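Local coordinates for protein N5-carboxyaminoimidazole ribonucleotide synthetase (Bacillus anthracis, PDB 3QFF) that probably uses ATP and bicarbonate to carboxylate aminoimidazole ribonucleotide to its N5-carboxyamino form in purine biosynthesis, at residues Phe83-Tyr88 and Lys109-Phe114. Residues are numbered along the deposited sequence; the frame is centred on the assembly and turned at random.
Sequences FENIDY and KTQNRF. With ADP (adenosine-5'-diphosphate), chain C.
The backbones of 83-88 and 109-114 come nearest at Asn85 and Gln111, whose CA atoms stand 7.5 Å apart, and the chain bends at Asn85 in an inverse gamma turn, marked by a weak Ile86 N to Glu84 O bond of 2.9 Å. At this spacing the side chains make the contact, with that of Gln111 contributing most. Its CB is directed toward 83-88, and a bend at chi2 (-72°) brings the amide against the turn: Gln111 CD lies 3.9 Å from Glu84 O, and one end of the Gln111 amide rests against Glu84 CB. Asn85 meets it from the other segment, the two side chains crossing nearly at right angles with their amide planes 43° apart. The contact is small and lies at the surface, burying 136 Å² in total, with no buried residue among those that touch.

The Glu84 chain, extended beyond CG, carries the carboxylate on to a salt bridge from OE2 to Arg278 NE. Two residues further along 109-114, Arg113 binds the nucleotide: NH1 donates to ADP O2B over 2.7 Å at 166°, with the oxygen in the guanidinium plane at its edge. A salt bridge from NH2 to Glu274 OE1 gives the same group a second partner, which probably helps fix its rotation beside the diphosphate. Asn112 is the N-cap of the following helix, with OD1 accepting from Thr115 N and, weakly, from Phe114 N.

The contact thus joins the loop between strand 78-81, at one edge of the parallel sheet, and helix 88-97 to the junction between helices 105-110 and 113-122, which leads to the ADP pocket of the ATP-grasp fold.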
loop_
_atom_site.group_PDB
_atom_site.type_symbol
_atom_site.label_atom_id
_atom_site.label_comp_id
_atom_site.label_asym_id
_atom_site.label_seq_id
_atom_site.Cartn_x
_atom_site.Cartn_y
_atom_site.Cartn_z
ATOM N N PHE A 83 -11.904 -4.735 16.860
ATOM C CA PHE A 83 -12.160 -5.232 18.203
ATOM C C PHE A 83 -13.339 -6.190 18.142
ATOM O O PHE A 83 -14.391 -5.857 17.597
ATOM C CB PHE A 83 -12.422 -4.082 19.172
ATOM C CG PHE A 83 -12.718 -4.536 20.584
ATOM C CD1 PHE A 83 -14.017 -4.447 21.100
ATOM C CD2 PHE A 83 -11.707 -5.077 21.383
ATOM C CE1 PHE A 83 -14.304 -4.875 22.409
ATOM C CE2 PHE A 83 -11.984 -5.512 22.695
ATOM C CZ PHE A 83 -13.288 -5.405 23.203
ATOM N N GLU A 84 -13.136 -7.389 18.681
ATOM C CA GLU A 84 -14.079 -8.489 18.513
ATOM C C GLU A 84 -15.088 -8.629 19.657
ATOM O O GLU A 84 -16.202 -9.125 19.444
ATOM C CB GLU A 84 -13.330 -9.805 18.334
ATOM C CG GLU A 84 -12.661 -9.969 16.983
ATOM C CD GLU A 84 -11.674 -11.115 16.978
ATOM O OE1 GLU A 84 -11.956 -12.131 16.324
ATOM O OE2 GLU A 84 -10.615 -11.004 17.635
ATOM N N ASN A 85 -14.709 -8.188 20.853
ATOM C CA ASN A 85 -15.537 -8.417 22.031
ATOM C C ASN A 85 -16.620 -7.347 22.237
ATOM O O ASN A 85 -16.817 -6.852 23.337
ATOM C CB ASN A 85 -14.668 -8.622 23.287
ATOM C CG ASN A 85 -15.451 -9.236 24.448
ATOM O OD1 ASN A 85 -16.282 -10.128 24.254
ATOM N ND2 ASN A 85 -15.201 -8.740 25.662
ATOM N N ILE A 86 -17.316 -7.006 21.155
ATOM C CA ILE A 86 -18.437 -6.073 21.199
ATOM C C ILE A 86 -19.622 -6.831 21.802
ATOM O O ILE A 86 -19.915 -7.948 21.380
ATOM C CB ILE A 86 -18.802 -5.569 19.779
ATOM C CG1 ILE A 86 -17.583 -4.932 19.088
ATOM C CG2 ILE A 86 -19.990 -4.587 19.829
ATOM C CD1 ILE A 86 -17.801 -4.665 17.586
ATOM N N ASP A 87 -20.288 -6.261 22.795
ATOM C CA ASP A 87 -21.409 -6.996 23.394
ATOM C C ASP A 87 -22.653 -7.018 22.485
ATOM O O ASP A 87 -22.755 -6.251 21.519
ATOM C CB ASP A 87 -21.701 -6.547 24.837
ATOM C CG ASP A 87 -22.236 -5.137 24.925
ATOM O OD1 ASP A 87 -21.919 -4.445 25.921
ATOM O OD2 ASP A 87 -22.974 -4.720 24.014
ATOM N N TYR A 88 -23.575 -7.925 22.777
ATOM C CA TYR A 88 -24.732 -8.117 21.917
ATOM C C TYR A 88 -25.628 -6.896 21.717
ATOM O O TYR A 88 -26.111 -6.705 20.617
ATOM C CB TYR A 88 -25.582 -9.289 22.401
ATOM C CG TYR A 88 -24.940 -10.655 22.267
ATOM C CD1 TYR A 88 -25.230 -11.652 23.186
ATOM C CD2 TYR A 88 -24.053 -10.957 21.222
ATOM C CE1 TYR A 88 -24.676 -12.914 23.088
ATOM C CE2 TYR A 88 -23.484 -12.231 21.118
ATOM C CZ TYR A 88 -23.812 -13.202 22.066
ATOM O OH TYR A 88 -23.284 -14.467 22.026
ATOM N N LYS A 109 -20.343 -16.663 17.083
ATOM C CA LYS A 109 -19.854 -18.044 17.032
ATOM C C LYS A 109 -18.350 -18.172 17.349
ATOM O O LYS A 109 -17.934 -19.105 18.051
ATOM C CB LYS A 109 -20.157 -18.663 15.666
ATOM C CG LYS A 109 -21.647 -18.817 15.344
ATOM C CD LYS A 109 -21.823 -19.196 13.872
ATOM C CE LYS A 109 -23.293 -19.392 13.497
ATOM N NZ LYS A 109 -23.418 -19.792 12.047
ATOM N N THR A 110 -17.539 -17.244 16.836
ATOM C CA THR A 110 -16.073 -17.328 16.980
ATOM C C THR A 110 -15.593 -16.842 18.352
ATOM O O THR A 110 -14.418 -16.959 18.681
ATOM C CB THR A 110 -15.329 -16.511 15.895
ATOM O OG1 THR A 110 -15.668 -15.121 16.024
ATOM C CG2 THR A 110 -15.694 -16.999 14.509
ATOM N N GLN A 111 -16.501 -16.294 19.147
ATOM C CA GLN A 111 -16.125 -15.723 20.442
ATOM C C GLN A 111 -16.063 -16.739 21.581
ATOM O O GLN A 111 -15.555 -16.443 22.664
ATOM C CB GLN A 111 -17.050 -14.548 20.777
ATOM C CG GLN A 111 -16.596 -13.269 20.102
ATOM C CD GLN A 111 -15.336 -12.719 20.739
ATOM O OE1 GLN A 111 -15.389 -12.093 21.807
ATOM N NE2 GLN A 111 -14.193 -12.953 20.100
ATOM N N ASN A 112 -16.562 -17.939 21.325
ATOM C CA ASN A 112 -16.600 -18.998 22.321
ATOM C C ASN A 112 -16.050 -20.270 21.685
ATOM O O ASN A 112 -16.598 -20.733 20.681
ATOM C CB ASN A 112 -18.053 -19.204 22.803
ATOM C CG ASN A 112 -18.181 -20.294 23.870
ATOM O OD1 ASN A 112 -17.834 -21.448 23.641
ATOM N ND2 ASN A 112 -18.711 -19.921 25.045
ATOM N N ARG A 113 -14.974 -20.814 22.261
ATOM C CA ARG A 113 -14.264 -21.978 21.683
ATOM C C ARG A 113 -15.171 -23.180 21.474
ATOM O O ARG A 113 -15.034 -23.913 20.493
ATOM C CB ARG A 113 -13.088 -22.409 22.567
ATOM C CG ARG A 113 -11.958 -21.396 22.666
ATOM C CD ARG A 113 -10.710 -22.058 23.253
ATOM N NE ARG A 113 -9.681 -21.067 23.564
ATOM C CZ ARG A 113 -8.741 -20.673 22.707
ATOM N NH1 ARG A 113 -7.851 -19.762 23.084
ATOM N NH2 ARG A 113 -8.691 -21.189 21.480
ATOM N N PHE A 114 -16.095 -23.389 22.404
ATOM C CA PHE A 114 -17.051 -24.492 22.273
ATOM C C PHE A 114 -18.052 -24.242 21.149
ATOM O O PHE A 114 -18.228 -25.088 20.278
ATOM C CB PHE A 114 -17.768 -24.773 23.605
ATOM C CG PHE A 114 -18.675 -25.964 23.552
ATOM C CD1 PHE A 114 -18.154 -27.251 23.652
ATOM C CD2 PHE A 114 -20.038 -25.805 23.360
ATOM C CE1 PHE A 114 -18.990 -28.363 23.595
ATOM C CE2 PHE A 114 -20.883 -26.918 23.297
ATOM C CZ PHE A 114 -20.348 -28.197 23.406
HETATM P PB ADP C . -4.772 -19.098 21.383
HETATM O O1B ADP C . -4.220 -18.535 22.673
HETATM O O2B ADP C . -6.228 -18.748 21.162
HETATM O O3B ADP C . -3.877 -18.850 20.192
HETATM P PA ADP C . -4.768 -21.885 20.524
HETATM O O1A ADP C . -4.434 -21.331 19.154
HETATM O O2A ADP C . -6.001 -22.738 20.719
HETATM O O3A ADP C . -4.776 -20.703 21.636
HETATM O "O5'" ADP C . -3.528 -22.790 21.000
HETATM C "C5'" ADP C . -2.257 -22.188 21.239
HETATM C "C4'" ADP C . -1.157 -23.148 20.813
HETATM O "O4'" ADP C . -1.286 -24.368 21.546
HETATM C "C3'" ADP C . -1.257 -23.511 19.340
HETATM O "O3'" ADP C . -0.394 -22.692 18.547
HETATM C "C2'" ADP C . -0.861 -24.973 19.288
HETATM O "O2'" ADP C . 0.532 -25.089 18.986
HETATM C "C1'" ADP C . -1.104 -25.503 20.693
HETATM N N9 ADP C . -2.321 -26.361 20.713
HETATM C C8 ADP C . -3.579 -25.946 20.973
HETATM N N7 ADP C . -4.460 -26.975 20.915
HETATM C C5 ADP C . -3.766 -28.085 20.615
HETATM C C6 ADP C . -4.085 -29.520 20.402
HETATM N N6 ADP C . -5.356 -29.982 20.504
HETATM N N1 ADP C . -3.055 -30.351 20.100
HETATM C C2 ADP C . -1.787 -29.912 19.993
HETATM N N3 ADP C . -1.432 -28.627 20.173
HETATM C C4 ADP C . -2.356 -27.681 20.484
#